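Local coordinates for protein saframycin Mx1 synthetase B (Legionella pneumophila subsp. pneumophila, PDB 3LNV) that is a fatty acid AMP ligase of the ANL superfamily of AMP-binding enzymes, at residues A[348-353]-A[360-365]; A[355-360]-A[396-401]. One frame throughout, in Å; residues are numbered along the deposited sequence.

Interaction 1 of 2, residues A[348-353]-A[360-365]; sequences LTLAKE and VHFADD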
loop_
_atom_site.group_PDB
_atom_site.type_symbol
_atom_site.label_atom_id
_atom_site.label_comp_id
_atom_site.label_asym_id
_atom_site.label_seq_id
_atom_site.Cartn_x
_atom_site.Cartn_y
_atom_site.Cartn_z
ATOM N N LEU A 348 -2.855 -17.187 -17.416
ATOM C CA LEU A 348 -3.494 -18.473 -17.681
ATOM C C LEU A 348 -4.952 -18.169 -18.019
ATOM O O LEU A 348 -5.500 -17.173 -17.540
ATOM C CB LEU A 348 -3.375 -19.430 -16.482
ATOM C CG LEU A 348 -2.026 -20.112 -16.165
ATOM C CD1 LEU A 348 -2.076 -20.792 -14.806
ATOM C CD2 LEU A 348 -1.573 -21.128 -17.245
ATOM N N THR A 349 -5.558 -18.988 -18.881
ATOM C CA THR A 349 -6.980 -18.844 -19.189
ATOM C C THR A 349 -7.796 -19.951 -18.533
ATOM O O THR A 349 -7.553 -21.143 -18.755
ATOM C CB THR A 349 -7.252 -18.780 -20.718
ATOM O OG1 THR A 349 -6.550 -17.662 -21.280
ATOM C CG2 THR A 349 -8.760 -18.619 -20.998
ATOM N N LEU A 350 -8.751 -19.545 -17.701
ATOM C CA LEU A 350 -9.648 -20.482 -17.039
ATOM C C LEU A 350 -11.017 -20.486 -17.728
ATOM O O LEU A 350 -11.445 -19.468 -18.273
ATOM C CB LEU A 350 -9.804 -20.130 -15.551
ATOM C CG LEU A 350 -8.680 -20.618 -14.634
ATOM C CD1 LEU A 350 -7.303 -20.187 -15.152
ATOM C CD2 LEU A 350 -8.895 -20.159 -13.192
ATOM N N ALA A 351 -11.677 -21.643 -17.711
ATOM C CA ALA A 351 -13.046 -21.781 -18.211
ATOM C C ALA A 351 -14.026 -21.073 -17.282
ATOM O O ALA A 351 -13.704 -20.800 -16.125
ATOM C CB ALA A 351 -13.408 -23.247 -18.344
ATOM N N LYS A 352 -15.229 -20.786 -17.776
ATOM C CA LYS A 352 -16.207 -20.057 -16.960
ATOM C C LYS A 352 -16.622 -20.830 -15.724
ATOM O O LYS A 352 -16.805 -20.238 -14.663
ATOM C CB LYS A 352 -17.461 -19.676 -17.749
ATOM C CG LYS A 352 -18.126 -18.427 -17.175
ATOM C CD LYS A 352 -19.643 -18.501 -17.232
ATOM C CE LYS A 352 -20.275 -17.305 -16.518
ATOM N NZ LYS A 352 -21.655 -17.598 -16.022
ATOM N N GLU A 353 -16.781 -22.146 -15.868
ATOM C CA GLU A 353 -17.162 -22.987 -14.743
ATOM C C GLU A 353 -15.949 -23.639 -14.138
ATOM O O GLU A 353 -15.194 -24.330 -14.829
ATOM C CB GLU A 353 -18.140 -24.106 -15.156
ATOM C CG GLU A 353 -19.388 -23.658 -15.937
ATOM C CD GLU A 353 -20.160 -22.551 -15.247
ATOM O OE1 GLU A 353 -19.995 -22.373 -14.019
ATOM O OE2 GLU A 353 -20.945 -21.856 -15.940
ATOM N N VAL A 360 -8.442 -26.620 -10.812
ATOM C CA VAL A 360 -8.549 -25.582 -11.824
ATOM C C VAL A 360 -8.991 -26.112 -13.182
ATOM O O VAL A 360 -8.409 -27.063 -13.724
ATOM C CB VAL A 360 -7.256 -24.773 -11.984
ATOM C CG1 VAL A 360 -7.422 -23.770 -13.115
ATOM C CG2 VAL A 360 -6.934 -24.036 -10.697
ATOM N N HIS A 361 -10.042 -25.481 -13.698
ATOM C CA HIS A 361 -10.640 -25.824 -14.982
ATOM C C HIS A 361 -10.098 -24.838 -16.012
ATOM O O HIS A 361 -10.486 -23.663 -16.037
ATOM C CB HIS A 361 -12.167 -25.721 -14.870
ATOM C CG HIS A 361 -12.916 -26.241 -16.063
ATOM N ND1 HIS A 361 -12.347 -27.078 -17.000
ATOM C CD2 HIS A 361 -14.200 -26.058 -16.453
ATOM C CE1 HIS A 361 -13.245 -27.373 -17.926
ATOM N NE2 HIS A 361 -14.380 -26.768 -17.616
ATOM N N PHE A 362 -9.173 -25.313 -16.833
ATOM C CA PHE A 362 -8.541 -24.464 -17.842
ATOM C C PHE A 362 -9.376 -24.401 -19.115
ATOM O O PHE A 362 -10.251 -25.236 -19.337
ATOM C CB PHE A 362 -7.126 -24.960 -18.145
ATOM C CG PHE A 362 -6.187 -24.827 -16.980
ATOM C CD1 PHE A 362 -5.708 -23.586 -16.604
ATOM C CD2 PHE A 362 -5.784 -25.940 -16.262
ATOM C CE1 PHE A 362 -4.848 -23.454 -15.521
ATOM C CE2 PHE A 362 -4.921 -25.817 -15.189
ATOM C CZ PHE A 362 -4.453 -24.574 -14.817
ATOM N N ALA A 363 -9.120 -23.393 -19.933
ATOM C CA ALA A 363 -9.830 -23.249 -21.193
ATOM C C ALA A 363 -8.895 -22.715 -22.268
ATOM O O ALA A 363 -7.838 -22.156 -21.960
ATOM C CB ALA A 363 -11.022 -22.329 -21.027
ATOM N N ASP A 364 -9.286 -22.903 -23.527
ATOM C CA ASP A 364 -8.576 -22.314 -24.656
ATOM C C ASP A 364 -8.805 -20.803 -24.697
ATOM O O ASP A 364 -9.844 -20.304 -24.249
ATOM C CB ASP A 364 -9.030 -22.959 -25.971
ATOM C CG ASP A 364 -8.385 -24.310 -26.209
ATOM O OD1 ASP A 364 -8.805 -25.305 -25.578
ATOM O OD2 ASP A 364 -7.448 -24.381 -27.038
ATOM N N ASP A 365 -7.825 -20.077 -25.232
ATOM C CA ASP A 365 -7.883 -18.617 -25.270
ATOM C C ASP A 365 -8.982 -18.120 -26.212
ATOM O O ASP A 365 -10.148 -17.993 -25.823
ATOM C CB ASP A 365 -6.528 -18.050 -25.697
ATOM C CG ASP A 365 -5.355 -18.819 -25.100
ATOM O OD1 ASP A 365 -5.336 -19.043 -23.868
ATOM O OD2 ASP A 365 -4.451 -19.207 -25.868
#
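Leu350 and Phe362 face each other as the non-hydrogen-bonded pair of an isolated antiparallel beta bridge, CA to CA 4.2 Å, where the loop that follows strand 347-350 folds back beside its end. Two backbone bonds flank the pair: Ala363 N gives its proton to Thr349 O at 3.0 Å, and Ala351 N gives its own to His361 O at 2.9 Å. Both are fairly straight (160° and 159°), although Ala363 N lies above the carbonyl plane of Thr349. The strand bonds to 371-374 through Leu348 (to Leu373) and Leu350 (to Tyr371), while the bridge takes the O of Thr349 and, just past the strand's end, the N of Ala351. The one polar side-chain approach is less certain: Thr349 OG1 stands 3.2 Å from Asp365 OD1, a reasonable bonding length, but its single proton has another acceptor within reach. Apolar contacts fill the rest. Phe362 sets its CD1-CE1 side obliquely against the CD1 methyls of Leu348 and Leu350, and Val360 CG1 lies over one ring face. That methyl, anti to its own backbone N (chi1 177°), also reaches Leu350 CG at 3.7 Å, the two side chains meeting at about a right angle. Beyond the bridge, Ala351 CB touches Ala363 CB at 3.7 Å and makes a CH-pi contact over one face of the His361 ring, 3.7 Å from its centroid.

Interaction 2 of 2, residues A[355-360]-A[396-401]; sequences FQDHRV and FDQVGE
A single antiparallel beta bridge at the surface, with Arg359 and Gln398 as its non-hydrogen-bonded pair (CA to CA 4.0 Å), joins the loop after strand 347-350 to the approach of strand 400-405. Next to the pair on one side Val399 N donates to His358 O at 2.8 Å; on the other, Val360 N donates to Asp397 O at 2.9 Å. Gln398 adds a side-chain bond to the type I beta turn from Phe355 to His358, which presents Asp357 O. Its extended chain, with CG anti to the backbone N (chi1 -167°), carries NE2 to Asp357 O at 2.9 Å, nearly straight at 173°, with the acceptor in the amide plane; OE1 accepts from Asp395 N, so both ends of the amide are engaged. The guanidinium of Arg359 lies nearly parallel to that amide, 15° between planes, with Gln398 OE1 over one face. Asp357 meets Arg359 twice: OD2 takes Arg359 N at 3.0 Å in an Asx turn, and OD1 makes a salt bridge with NE whose hydrogen bond is weak. At the guanidinium edge, a water accepts from Arg359 NH1 at 3.1 Å and donates to Asp397 O at 2.9 Å.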
loop_
_atom_site.group_PDB
_atom_site.type_symbol
_atom_site.label_atom_id
_atom_site.label_comp_id
_atom_site.label_asym_id
_atom_site.label_seq_id
_atom_site.Cartn_x
_atom_site.Cartn_y
_atom_site.Cartn_z
ATOM N N PHE A 355 -14.347 -26.210 -10.894
ATOM C CA PHE A 355 -14.721 -27.462 -10.250
ATOM C C PHE A 355 -15.004 -27.247 -8.768
ATOM O O PHE A 355 -14.410 -26.363 -8.133
ATOM C CB PHE A 355 -13.624 -28.521 -10.439
ATOM C CG PHE A 355 -13.321 -28.857 -11.887
ATOM C CD1 PHE A 355 -14.275 -29.449 -12.703
ATOM C CD2 PHE A 355 -12.056 -28.631 -12.415
ATOM C CE1 PHE A 355 -13.980 -29.786 -14.034
ATOM C CE2 PHE A 355 -11.748 -28.961 -13.738
ATOM C CZ PHE A 355 -12.723 -29.535 -14.553
ATOM N N GLN A 356 -15.916 -28.045 -8.215
ATOM C CA GLN A 356 -16.312 -27.882 -6.822
ATOM C C GLN A 356 -15.187 -28.249 -5.856
ATOM O O GLN A 356 -15.125 -27.717 -4.743
ATOM C CB GLN A 356 -17.594 -28.674 -6.516
ATOM C CG GLN A 356 -18.103 -28.549 -5.067
ATOM C CD GLN A 356 -18.616 -27.146 -4.708
ATOM O OE1 GLN A 356 -17.933 -26.386 -4.023
ATOM N NE2 GLN A 356 -19.825 -26.814 -5.159
ATOM N N ASP A 357 -14.293 -29.146 -6.262
ATOM C CA ASP A 357 -13.193 -29.505 -5.367
ATOM C C ASP A 357 -12.057 -28.478 -5.492
ATOM O O ASP A 357 -10.922 -28.726 -5.081
ATOM C CB ASP A 357 -12.686 -30.911 -5.645
ATOM C CG ASP A 357 -11.991 -31.024 -6.989
ATOM O OD1 ASP A 357 -11.354 -32.065 -7.227
ATOM O OD2 ASP A 357 -12.086 -30.094 -7.820
ATOM N N HIS A 358 -12.390 -27.341 -6.086
ATOM C CA HIS A 358 -11.440 -26.251 -6.346
ATOM C C HIS A 358 -10.255 -26.604 -7.253
ATOM O O HIS A 358 -9.282 -25.850 -7.321
ATOM C CB HIS A 358 -10.936 -25.641 -5.036
ATOM C CG HIS A 358 -11.980 -25.557 -3.965
ATOM N ND1 HIS A 358 -13.193 -24.932 -4.156
ATOM C CD2 HIS A 358 -11.987 -26.009 -2.688
ATOM C CE1 HIS A 358 -13.900 -24.993 -3.041
ATOM N NE2 HIS A 358 -13.195 -25.653 -2.139
ATOM N N ARG A 359 -10.302 -27.731 -7.960
ATOM C CA ARG A 359 -9.268 -27.937 -8.964
ATOM C C ARG A 359 -9.502 -26.953 -10.091
ATOM O O ARG A 359 -10.629 -26.480 -10.297
ATOM C CB ARG A 359 -9.195 -29.370 -9.474
ATOM C CG ARG A 359 -8.654 -30.330 -8.452
ATOM C CD ARG A 359 -8.623 -31.752 -8.995
ATOM N NE ARG A 359 -8.310 -32.705 -7.935
ATOM C CZ ARG A 359 -7.073 -33.004 -7.541
ATOM N NH1 ARG A 359 -6.043 -32.419 -8.130
ATOM N NH2 ARG A 359 -6.866 -33.886 -6.563
ATOM N N VAL A 360 -8.442 -26.620 -10.812
ATOM C CA VAL A 360 -8.549 -25.582 -11.824
ATOM C C VAL A 360 -8.991 -26.112 -13.182
ATOM O O VAL A 360 -8.409 -27.063 -13.724
ATOM C CB VAL A 360 -7.256 -24.773 -11.984
ATOM C CG1 VAL A 360 -7.422 -23.770 -13.115
ATOM C CG2 VAL A 360 -6.934 -24.036 -10.697
ATOM N N PHE A 396 -1.075 -29.340 -7.114
ATOM C CA PHE A 396 -0.882 -28.211 -8.008
ATOM C C PHE A 396 -2.165 -28.042 -8.815
ATOM O O PHE A 396 -2.963 -28.983 -8.936
ATOM C CB PHE A 396 0.308 -28.407 -8.929
ATOM C CG PHE A 396 1.637 -28.385 -8.226
ATOM C CD1 PHE A 396 1.883 -27.484 -7.199
ATOM C CD2 PHE A 396 2.659 -29.238 -8.625
ATOM C CE1 PHE A 396 3.111 -27.452 -6.555
ATOM C CE2 PHE A 396 3.896 -29.208 -7.995
ATOM C CZ PHE A 396 4.123 -28.315 -6.958
ATOM N N ASP A 397 -2.384 -26.837 -9.331
ATOM C CA ASP A 397 -3.602 -26.552 -10.078
ATOM C C ASP A 397 -4.841 -26.872 -9.263
ATOM O O ASP A 397 -5.838 -27.363 -9.799
ATOM C CB ASP A 397 -3.623 -27.329 -11.409
ATOM C CG ASP A 397 -2.597 -26.802 -12.397
ATOM O OD1 ASP A 397 -2.147 -25.655 -12.195
ATOM O OD2 ASP A 397 -2.248 -27.515 -13.364
ATOM N N GLN A 398 -4.765 -26.604 -7.962
ATOM C CA GLN A 398 -5.905 -26.718 -7.081
ATOM C C GLN A 398 -5.869 -25.555 -6.092
ATOM O O GLN A 398 -4.876 -25.347 -5.387
ATOM C CB GLN A 398 -5.928 -28.063 -6.324
ATOM C CG GLN A 398 -7.259 -28.340 -5.648
ATOM C CD GLN A 398 -7.265 -29.616 -4.832
ATOM O OE1 GLN A 398 -6.211 -30.171 -4.506
ATOM N NE2 GLN A 398 -8.461 -30.089 -4.485
ATOM N N VAL A 399 -6.969 -24.825 -6.039
ATOM C CA VAL A 399 -7.075 -23.637 -5.199
ATOM C C VAL A 399 -7.237 -23.991 -3.741
ATOM O O VAL A 399 -8.097 -24.789 -3.362
ATOM C CB VAL A 399 -8.250 -22.737 -5.646
ATOM C CG1 VAL A 399 -8.358 -21.490 -4.768
ATOM C CG2 VAL A 399 -8.082 -22.346 -7.096
ATOM N N GLY A 400 -6.392 -23.394 -2.910
ATOM C CA GLY A 400 -6.564 -23.479 -1.468
ATOM C C GLY A 400 -6.000 -22.201 -0.848
ATOM O O GLY A 400 -5.697 -21.242 -1.567
ATOM N N GLU A 401 -5.846 -22.182 0.469
ATOM C CA GLU A 401 -5.289 -20.999 1.137
ATOM C C GLU A 401 -3.775 -20.885 0.952
ATOM O O GLU A 401 -3.047 -21.867 1.035
ATOM C CB GLU A 401 -5.604 -20.983 2.632
ATOM C CG GLU A 401 -5.306 -19.613 3.288
ATOM C CD GLU A 401 -5.619 -19.579 4.778
ATOM O OE1 GLU A 401 -5.844 -20.661 5.361
ATOM O OE2 GLU A 401 -5.590 -18.476 5.374
HETATM O O HOH W 1 -5.534 -30.164 -10.232
#

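Overall arrangement
Interactions 1 and 2 share Val360 and have centres 12 Å apart: the loop after strand 347-350 bridges back to its own strand through 360-365 and to the residues leading into strand 400-405 through 355-360. Val360 directs its two methyls accordingly, CG1 to interaction 1 and CG2 to interaction 2. The contacts also meet directly, with His361 CB 3.5 Å from Phe355 CE2 and Phe362 CE2 3.7 Å from Asp397 OD2. Strand 442-447 is their common neighbour, since Phe445 touches Val360, and His447 meets the Phe362 ring and hydrogen-bonds Asp397. The bound 1ZZ is about 13 Å from the Leu350 side chain and about 12 Å from that of Val399, so neither residue touches the ligand.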